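Local coordinates for VP1 (Polyomavirus HPyV6, PDB 4PCG), which forms the pentameric building block of the viral capsid and, as in related polyomavirus coat proteins, probably takes part in attachment to host cells, at residues Pro14-Glu17 against Asp18-Tyr21; Gly132-Pro135 against Asp136-Arg139; Leu247-Ala250 against Tyr251-Gln254. All coordinates share one frame; numbering follows the deposited sequence.

Interaction 1: residues Pro14-Glu17 against Asp18-Tyr21; sequences PLSE and DTIY
A type I beta turn, inserted where strand 9-27 is interrupted, brings Ser-16 up against Thr-19 with Glu-17 and Asp-18 at its two corners. The turn is closed by Thr-19 N, which donates to Ser-16 O over 3.2 Å in a fairly straight bond (156° at the hydrogen) that comes in from above the carbonyl plane. A threonine hydroxyl then ties the turn to the chain before it. With OG1 lying between its own backbone N and carbonyl carbon (chi1 69°), Thr-19 turns this oxygen back toward Pro-14 and donates to Pro-14 O at 2.8 Å, meeting it tilted somewhat out of the carbonyl plane. The same OG1 receives Ser-16 N at 3.0 Å, a weak, strongly bent bond, and so serves as donor and acceptor at once. Inside the turn, Ser-16 OG reaches forward over the corner for a second weak bond, 3.4 Å from Asp-18 N. Ile-20 adds an apolar touch: its CG2 branch lies 3.8 Å from Leu-15 CD2, the two side chains crossing at about a right angle. Strand 256-274 lies alongside, with Thr-19 resting on Gln-271 and Leu-15 on Arg-270, and the chain pairs with it after the turn, through Tyr-21 and Phe-269. The whole is typical of a type I beta turn interrupting a strand of the antiparallel jelly-roll sheet, with a weak ST turn at Ser-16 nested within it.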
ATOM      1  N   PRO B  14     -17.673 -26.450 -28.502  1.00 40.85           N
ATOM      2  CA  PRO B  14     -17.650 -27.238 -27.270  1.00 43.97           C
ATOM      3  C   PRO B  14     -16.241 -27.723 -26.907  1.00 40.74           C
ATOM      4  O   PRO B  14     -15.491 -28.194 -27.777  1.00 42.24           O
ATOM      5  CB  PRO B  14     -18.573 -28.413 -27.589  1.00 46.52           C
ATOM      6  CG  PRO B  14     -19.526 -27.886 -28.610  1.00 46.71           C
ATOM      7  CD  PRO B  14     -18.847 -26.760 -29.338  1.00 46.68           C
ATOM      8  N   LEU B  15     -15.898 -27.583 -25.633  1.00 38.84           N
ATOM      9  CA  LEU B  15     -14.592 -27.947 -25.121  1.00 41.09           C
ATOM     10  C   LEU B  15     -14.379 -29.447 -25.246  1.00 48.20           C
ATOM     11  O   LEU B  15     -15.285 -30.238 -24.989  1.00 50.63           O
ATOM     12  CB  LEU B  15     -14.436 -27.507 -23.661  1.00 41.97           C
ATOM     13  CG  LEU B  15     -14.484 -25.999 -23.364  1.00 45.49           C
ATOM     14  CD1 LEU B  15     -14.227 -25.698 -21.889  1.00 41.13           C
ATOM     15  CD2 LEU B  15     -13.472 -25.240 -24.218  1.00 39.67           C
ATOM     16  N   SER B  16     -13.190 -29.827 -25.688  1.00 40.72           N
ATOM     17  CA  SER B  16     -12.765 -31.225 -25.710  1.00 45.43           C
ATOM     18  C   SER B  16     -11.259 -31.205 -25.875  1.00 43.86           C
ATOM     19  O   SER B  16     -10.681 -30.133 -26.040  1.00 35.11           O
ATOM     20  CB  SER B  16     -13.424 -32.000 -26.849  1.00 46.23           C
ATOM     21  OG  SER B  16     -12.796 -31.718 -28.085  1.00 53.46           O
ATOM     22  N   GLU B  17     -10.624 -32.372 -25.837  1.00 39.47           N
ATOM     23  CA  GLU B  17      -9.167 -32.456 -25.994  1.00 45.45           C
ATOM     24  C   GLU B  17      -8.696 -31.776 -27.283  1.00 38.95           C
ATOM     25  O   GLU B  17      -7.700 -31.069 -27.288  1.00 40.63           O
ATOM     26  CB  GLU B  17      -8.742 -33.928 -26.001  1.00 51.73           C
ATOM     27  CG  GLU B  17      -7.243 -34.182 -25.932  1.00 60.46           C
ATOM     28  CD  GLU B  17      -6.930 -35.657 -25.709  1.00 76.78           C
ATOM     29  OE1 GLU B  17      -6.647 -36.372 -26.696  1.00 73.70           O
ATOM     30  OE2 GLU B  17      -6.999 -36.110 -24.545  1.00 70.16           O
ATOM     31  N   ASP B  18      -9.438 -31.963 -28.367  1.00 37.64           N
ATOM     32  CA  ASP B  18      -9.039 -31.442 -29.677  1.00 43.40           C
ATOM     33  C   ASP B  18      -9.340 -29.957 -29.919  1.00 39.21           C
ATOM     34  O   ASP B  18      -8.847 -29.380 -30.888  1.00 41.34           O
ATOM     35  CB  ASP B  18      -9.680 -32.276 -30.792  1.00 53.35           C
ATOM     36  CG  ASP B  18      -9.059 -33.651 -30.919  1.00 58.56           C
ATOM     37  OD1 ASP B  18      -7.886 -33.816 -30.515  1.00 61.25           O
ATOM     38  OD2 ASP B  18      -9.743 -34.560 -31.431  1.00 67.74           O
ATOM     39  N   THR B  19     -10.118 -29.330 -29.048  1.00 35.14           N
ATOM     40  CA  THR B  19     -10.531 -27.941 -29.273  1.00 30.54           C
ATOM     41  C   THR B  19     -10.015 -26.983 -28.206  1.00 28.82           C
ATOM     42  O   THR B  19     -10.465 -25.838 -28.127  1.00 27.22           O
ATOM     43  CB  THR B  19     -12.069 -27.827 -29.382  1.00 33.47           C
ATOM     44  OG1 THR B  19     -12.670 -28.077 -28.106  1.00 33.49           O
ATOM     45  CG2 THR B  19     -12.618 -28.820 -30.393  1.00 37.00           C
ATOM     46  N   ILE B  20      -9.058 -27.437 -27.404  1.00 27.70           N
ATOM     47  CA  ILE B  20      -8.344 -26.565 -26.489  1.00 26.13           C
ATOM     48  C   ILE B  20      -6.858 -26.663 -26.773  1.00 25.19           C
ATOM     49  O   ILE B  20      -6.426 -27.618 -27.403  1.00 25.91           O
ATOM     50  CB  ILE B  20      -8.609 -26.902 -25.007  1.00 29.23           C
ATOM     51  CG1 ILE B  20      -8.025 -28.270 -24.631  1.00 33.41           C
ATOM     52  CG2 ILE B  20     -10.092 -26.846 -24.740  1.00 29.53           C
ATOM     53  CD1 ILE B  20      -8.098 -28.573 -23.145  1.00 35.34           C
ATOM     54  N   TYR B  21      -6.103 -25.677 -26.293  1.00 22.24           N
ATOM     55  CA  TYR B  21      -4.672 -25.609 -26.487  1.00 21.56           C
ATOM     56  C   TYR B  21      -4.093 -24.713 -25.407  1.00 21.48           C
ATOM     57  O   TYR B  21      -4.810 -23.916 -24.799  1.00 22.95           O
ATOM     58  CB  TYR B  21      -4.353 -25.017 -27.868  1.00 22.45           C
ATOM     59  CG  TYR B  21      -2.901 -25.173 -28.322  1.00 22.29           C
ATOM     60  CD1 TYR B  21      -2.354 -26.442 -28.545  1.00 26.78           C
ATOM     61  CD2 TYR B  21      -2.091 -24.077 -28.549  1.00 22.66           C
ATOM     62  CE1 TYR B  21      -1.031 -26.603 -28.955  1.00 27.53           C
ATOM     63  CE2 TYR B  21      -0.757 -24.233 -28.968  1.00 23.99           C
ATOM     64  CZ  TYR B  21      -0.247 -25.498 -29.171  1.00 26.05           C
ATOM     65  OH  TYR B  21       1.055 -25.680 -29.587  1.00 34.59           O
TER

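Interaction 2: residues Gly132-Pro135 against Asp136-Arg139; sequences GINP and DPER
In the loop between strands 129-132 and 141-142, Asn-134 and Asp-136 close an Asx turn round Pro-135, and Pro-137 packs against it; in this motif an asparagine side chain accepts from the backbone two residues further on and so stands in for a residue of a beta turn. Asn-134 OD1 takes the N-H of Asp-136 at 2.9 Å along a reasonably straight line (158°), the donor tilted a little from the amide's carbonyl plane. The torsion behind this puts CG opposite the backbone N (chi1 -174°) and swings the amide over the bend made by Pro-135. The other end of that amide is held too: ND2 gives a hydrogen bond to Met-140 O, so both polar atoms of Asn-134 are used and its rotation is fixed. Pro-137 packs against the same group, its CA 3.6 Å from Asn-134 CG, while its ring carbon CD comes within 3.5 Å of Asn-134 O. A second turn follows at once, closed by Arg-139 N to Asp-136 O, and it returns the arginine to the aspartate that began it. The carboxylate of Asp-136 is thereby gripped side-on by two guanidinium nitrogens. A neighbouring subunit completes the setting: its Tyr-241 makes a cation-pi contact with Arg-139, and its Ala-242 N a weak hydrogen bond to Asp-136 OD2. Of the two salt-bridge contacts, Arg-139 NH2 lies 2.7 Å from Asp-136 OD1, using that oxygen's syn lone pair, whereas Arg-139 NE meets Asp-136 OD2 at 3.0 Å, almost exactly in the guanidinium plane.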
ATOM      1  N   GLY B 132       5.350   6.590 -29.426  1.00 15.47           N
ATOM      2  CA  GLY B 132       6.752   6.929 -29.088  1.00 15.93           C
ATOM      3  C   GLY B 132       6.893   8.403 -28.846  1.00 16.35           C
ATOM      4  O   GLY B 132       6.581   9.224 -29.720  1.00 18.66           O
ATOM      5  N   ILE B 133       7.374   8.753 -27.659  1.00 17.53           N
ATOM      6  CA  ILE B 133       7.504  10.142 -27.245  1.00 18.29           C
ATOM      7  C   ILE B 133       8.872  10.402 -26.623  1.00 18.15           C
ATOM      8  O   ILE B 133       9.322   9.663 -25.764  1.00 17.96           O
ATOM      9  CB  ILE B 133       6.403  10.514 -26.229  1.00 21.19           C
ATOM     10  CG1 ILE B 133       5.028  10.432 -26.912  1.00 24.64           C
ATOM     11  CG2 ILE B 133       6.582  11.929 -25.713  1.00 21.25           C
ATOM     12  CD1 ILE B 133       3.867  10.435 -25.953  1.00 25.11           C
ATOM     13  N   ASN B 134       9.527  11.435 -27.122  1.00 19.80           N
ATOM     14  CA  ASN B 134      10.773  11.931 -26.527  1.00 20.54           C
ATOM     15  C   ASN B 134      10.397  12.876 -25.403  1.00 19.83           C
ATOM     16  O   ASN B 134       9.756  13.884 -25.647  1.00 20.27           O
ATOM     17  CB  ASN B 134      11.618  12.646 -27.579  1.00 24.37           C
ATOM     18  CG  ASN B 134      12.978  13.048 -27.047  1.00 27.81           C
ATOM     19  OD1 ASN B 134      13.121  13.394 -25.874  1.00 22.17           O
ATOM     20  ND2 ASN B 134      13.986  13.004 -27.906  1.00 26.63           N
ATOM     21  N   PRO B 135      10.761  12.525 -24.153  1.00 20.65           N
ATOM     22  CA  PRO B 135      10.324  13.309 -23.005  1.00 20.75           C
ATOM     23  C   PRO B 135      10.994  14.674 -22.877  1.00 26.33           C
ATOM     24  O   PRO B 135      10.502  15.522 -22.130  1.00 27.02           O
ATOM     25  CB  PRO B 135      10.699  12.440 -21.808  1.00 21.24           C
ATOM     26  CG  PRO B 135      11.707  11.472 -22.289  1.00 26.53           C
ATOM     27  CD  PRO B 135      11.505  11.313 -23.772  1.00 20.62           C
ATOM     28  N   ASP B 136      12.112  14.884 -23.574  1.00 24.94           N
ATOM     29  CA  ASP B 136      12.868  16.147 -23.440  1.00 27.06           C
ATOM     30  C   ASP B 136      13.543  16.412 -24.779  1.00 27.79           C
ATOM     31  O   ASP B 136      14.751  16.302 -24.891  1.00 28.55           O
ATOM     32  CB  ASP B 136      13.902  16.014 -22.323  1.00 25.98           C
ATOM     33  CG  ASP B 136      14.419  17.367 -21.804  1.00 33.50           C
ATOM     34  OD1 ASP B 136      13.945  18.418 -22.272  1.00 34.75           O
ATOM     35  OD2 ASP B 136      15.286  17.355 -20.906  1.00 35.07           O
ATOM     36  N   PRO B 137      12.758  16.721 -25.813  1.00 29.73           N
ATOM     37  CA  PRO B 137      13.311  16.652 -27.166  1.00 31.62           C
ATOM     38  C   PRO B 137      14.335  17.761 -27.490  1.00 33.33           C
ATOM     39  O   PRO B 137      15.075  17.631 -28.447  1.00 36.01           O
ATOM     40  CB  PRO B 137      12.070  16.766 -28.053  1.00 33.46           C
ATOM     41  CG  PRO B 137      11.111  17.542 -27.231  1.00 38.38           C
ATOM     42  CD  PRO B 137      11.330  17.055 -25.828  1.00 31.94           C
ATOM     43  N   GLU B 138      14.402  18.807 -26.684  1.00 33.80           N
ATOM     44  CA  GLU B 138      15.429  19.833 -26.887  1.00 38.03           C
ATOM     45  C   GLU B 138      16.816  19.322 -26.489  1.00 34.08           C
ATOM     46  O   GLU B 138      17.820  19.810 -26.999  1.00 35.23           O
ATOM     47  CB  GLU B 138      15.089  21.108 -26.111  1.00 42.39           C
ATOM     48  CG  GLU B 138      13.785  21.756 -26.556  1.00 52.56           C
ATOM     49  CD  GLU B 138      13.774  23.260 -26.365  1.00 66.28           C
ATOM     50  OE1 GLU B 138      14.215  23.737 -25.296  1.00 79.58           O
ATOM     51  OE2 GLU B 138      13.325  23.969 -27.289  1.00 82.27           O
ATOM     52  N   ARG B 139      16.867  18.338 -25.597  1.00 30.14           N
ATOM     53  CA  ARG B 139      18.122  17.839 -25.056  1.00 33.43           C
ATOM     54  C   ARG B 139      18.381  16.364 -25.252  1.00 34.71           C
ATOM     55  O   ARG B 139      19.519  15.952 -25.160  1.00 40.53           O
ATOM     56  CB  ARG B 139      18.188  18.085 -23.553  1.00 32.33           C
ATOM     57  CG  ARG B 139      18.680  19.448 -23.128  1.00 39.84           C
ATOM     58  CD  ARG B 139      18.362  19.678 -21.653  1.00 40.10           C
ATOM     59  NE  ARG B 139      16.916  19.791 -21.483  1.00 37.87           N
ATOM     60  CZ  ARG B 139      16.211  20.898 -21.687  1.00 39.30           C
ATOM     61  NH1 ARG B 139      16.802  22.034 -22.012  1.00 38.58           N
ATOM     62  NH2 ARG B 139      14.898  20.882 -21.533  1.00 39.33           N
TER

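Interaction 3: residues Leu247-Ala250 against Tyr251-Gln254; sequences LSDA and YSQQ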
ATOM      1  N   LEU B 247      26.124   3.558  -5.818  1.00 27.08           N
ATOM      2  CA  LEU B 247      25.324   4.689  -5.317  1.00 26.68           C
ATOM      3  C   LEU B 247      26.199   5.820  -4.830  1.00 26.62           C
ATOM      4  O   LEU B 247      25.956   6.415  -3.787  1.00 27.24           O
ATOM      5  CB  LEU B 247      24.364   4.250  -4.207  1.00 26.88           C
ATOM      6  CG  LEU B 247      23.073   5.064  -4.106  1.00 32.16           C
ATOM      7  CD1 LEU B 247      22.197   4.875  -5.340  1.00 31.90           C
ATOM      8  CD2 LEU B 247      22.314   4.657  -2.851  1.00 35.52           C
ATOM      9  N   SER B 248      27.237   6.106  -5.602  1.00 30.24           N
ATOM     10  CA  SER B 248      28.102   7.246  -5.360  1.00 30.77           C
ATOM     11  C   SER B 248      28.586   7.806  -6.710  1.00 30.29           C
ATOM     12  O   SER B 248      28.555   7.104  -7.728  1.00 32.06           O
ATOM     13  CB  SER B 248      29.298   6.818  -4.510  1.00 37.94           C
ATOM     14  OG  SER B 248      30.118   5.935  -5.256  1.00 35.59           O
ATOM     15  N   ASP B 249      29.029   9.064  -6.709  1.00 34.21           N
ATOM     16  CA  ASP B 249      29.569   9.687  -7.932  1.00 35.77           C
ATOM     17  C   ASP B 249      30.781   8.897  -8.437  1.00 39.01           C
ATOM     18  O   ASP B 249      30.880   8.587  -9.626  1.00 37.92           O
ATOM     19  CB  ASP B 249      29.956  11.158  -7.681  1.00 39.72           C
ATOM     20  CG  ASP B 249      30.159  11.969  -8.987  1.00 43.22           C
ATOM     21  OD1 ASP B 249      29.724  11.524 -10.075  1.00 44.38           O
ATOM     22  OD2 ASP B 249      30.749  13.069  -8.915  1.00 41.63           O
ATOM     23  N   ALA B 250      31.671   8.522  -7.521  1.00 40.18           N
ATOM     24  CA  ALA B 250      32.875   7.764  -7.886  1.00 37.39           C
ATOM     25  C   ALA B 250      32.595   6.457  -8.654  1.00 38.36           C
ATOM     26  O   ALA B 250      33.428   6.039  -9.446  1.00 36.82           O
ATOM     27  CB  ALA B 250      33.729   7.493  -6.645  1.00 38.11           C
ATOM     28  N   TYR B 251      31.433   5.823  -8.463  1.00 32.76           N
ATOM     29  CA  TYR B 251      31.130   4.545  -9.161  1.00 32.10           C
ATOM     30  C   TYR B 251      29.935   4.628 -10.108  1.00 33.26           C
ATOM     31  O   TYR B 251      29.279   3.604 -10.450  1.00 33.32           O
ATOM     32  CB  TYR B 251      30.964   3.415  -8.136  1.00 32.50           C
ATOM     33  CG  TYR B 251      32.299   3.018  -7.598  1.00 31.83           C
ATOM     34  CD1 TYR B 251      32.893   3.735  -6.550  1.00 34.40           C
ATOM     35  CD2 TYR B 251      33.023   1.976  -8.185  1.00 33.32           C
ATOM     36  CE1 TYR B 251      34.151   3.396  -6.071  1.00 39.70           C
ATOM     37  CE2 TYR B 251      34.299   1.649  -7.720  1.00 37.39           C
ATOM     38  CZ  TYR B 251      34.842   2.347  -6.662  1.00 36.82           C
ATOM     39  OH  TYR B 251      36.088   2.025  -6.186  1.00 38.12           O
ATOM     40  N   SER B 252      29.654   5.848 -10.556  1.00 33.38           N
ATOM     41  CA  SER B 252      28.486   6.077 -11.410  1.00 39.88           C
ATOM     42  C   SER B 252      28.662   5.350 -12.743  1.00 37.99           C
ATOM     43  O   SER B 252      27.717   4.834 -13.325  1.00 36.11           O
ATOM     44  CB  SER B 252      28.256   7.585 -11.622  1.00 39.35           C
ATOM     45  OG  SER B 252      29.406   8.228 -12.119  1.00 40.64           O
ATOM     46  N   GLN B 253      29.897   5.277 -13.205  1.00 36.00           N
ATOM     47  CA  GLN B 253      30.193   4.591 -14.474  1.00 39.16           C
ATOM     48  C   GLN B 253      29.902   3.069 -14.484  1.00 42.44           C
ATOM     49  O   GLN B 253      30.085   2.407 -15.515  1.00 38.39           O
ATOM     50  CB  GLN B 253      31.648   4.877 -14.918  1.00 40.08           C
ATOM     51  CG  GLN B 253      32.734   3.997 -14.290  1.00 52.69           C
ATOM     52  CD  GLN B 253      33.124   4.340 -12.848  1.00 58.75           C
ATOM     53  OE1 GLN B 253      33.832   3.561 -12.207  1.00 63.93           O
ATOM     54  NE2 GLN B 253      32.691   5.502 -12.338  1.00 45.69           N
ATOM     55  N   GLN B 254      29.470   2.506 -13.352  1.00 32.63           N
ATOM     56  CA  GLN B 254      29.191   1.088 -13.295  1.00 33.02           C
ATOM     57  C   GLN B 254      27.706   0.775 -13.066  1.00 25.38           C
ATOM     58  O   GLN B 254      27.335  -0.377 -13.072  1.00 29.01           O
ATOM     59  CB  GLN B 254      30.065   0.424 -12.216  1.00 31.62           C
ATOM     60  CG  GLN B 254      31.546   0.347 -12.584  1.00 40.36           C
ATOM     61  CD  GLN B 254      32.418  -0.238 -11.477  1.00 40.37           C
ATOM     62  OE1 GLN B 254      31.933  -0.734 -10.461  1.00 35.21           O
ATOM     63  NE2 GLN B 254      33.717  -0.178 -11.675  1.00 39.61           N
TER
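Ser-252, in a 3-10 turn of the loop between strands 227-239 and 256-274, can be followed outward against Asp-249. Its CB lies 3.4 Å from Asp-249 O and a little further from Ser-248 O. One bond on, OG sits between the backbone N and the carbonyl carbon (chi1 54°), which folds it back to donate to Asp-249 O at 2.9 Å, in the carbonyl plane and on a lone pair. The carboxylate of the same aspartate stays near that hydroxyl, its OD1 at 3.9 Å. Asp-249 O also accepts Ser-252 N at 3.1 Å, from above the carbonyl plane, so one oxygen is gripped twice by one residue from different directions. The preceding turn repeats the backbone pattern, Tyr-251 N donating to Ser-248 O, with Ser-248 OG adding a weak bond to that N-H and standing at the ring edge of Tyr-251. Ala-250 places its CB 3.9 Å from ring carbon CD1 of Tyr-251 and sets its carbonyl oxygen over one ring face. That oxygen is claimed by Gln-253, whose bent chain brings NE2 to 3.0 Å from Ala-250 O, nearly straight (173°) and in the plane of its own amide. Gly-108 of a neighbouring subunit packs on Ser-252. Ser-252 OG thus doubles a backbone link and Gln-253 NE2 stands in for one, so hydrogen bonds probably shape this turn more than apolar packing.

Overall arrangement
All three are local turns in loops or strand breaks of the jelly-roll subunit, yet their chemistry differs with their place. Interactions 1 and 3 are surface contacts, whereas interaction 2 is partly buried and the one that carries a salt bridge. Interaction 1 interrupts strand 9-27, with its centre about 56 Å from that of interaction 3, on opposite sides of the chain's centre, and meets no other subunit of the pentamer. Interactions 2 and 3, about 26 Å apart between centres, both touch a neighbouring subunit. A backbone bond and hydroxyls do the work in interaction 1, amide and charge in interaction 2, and backbone bonds, hydroxyls and a glutamine amide in interaction 3.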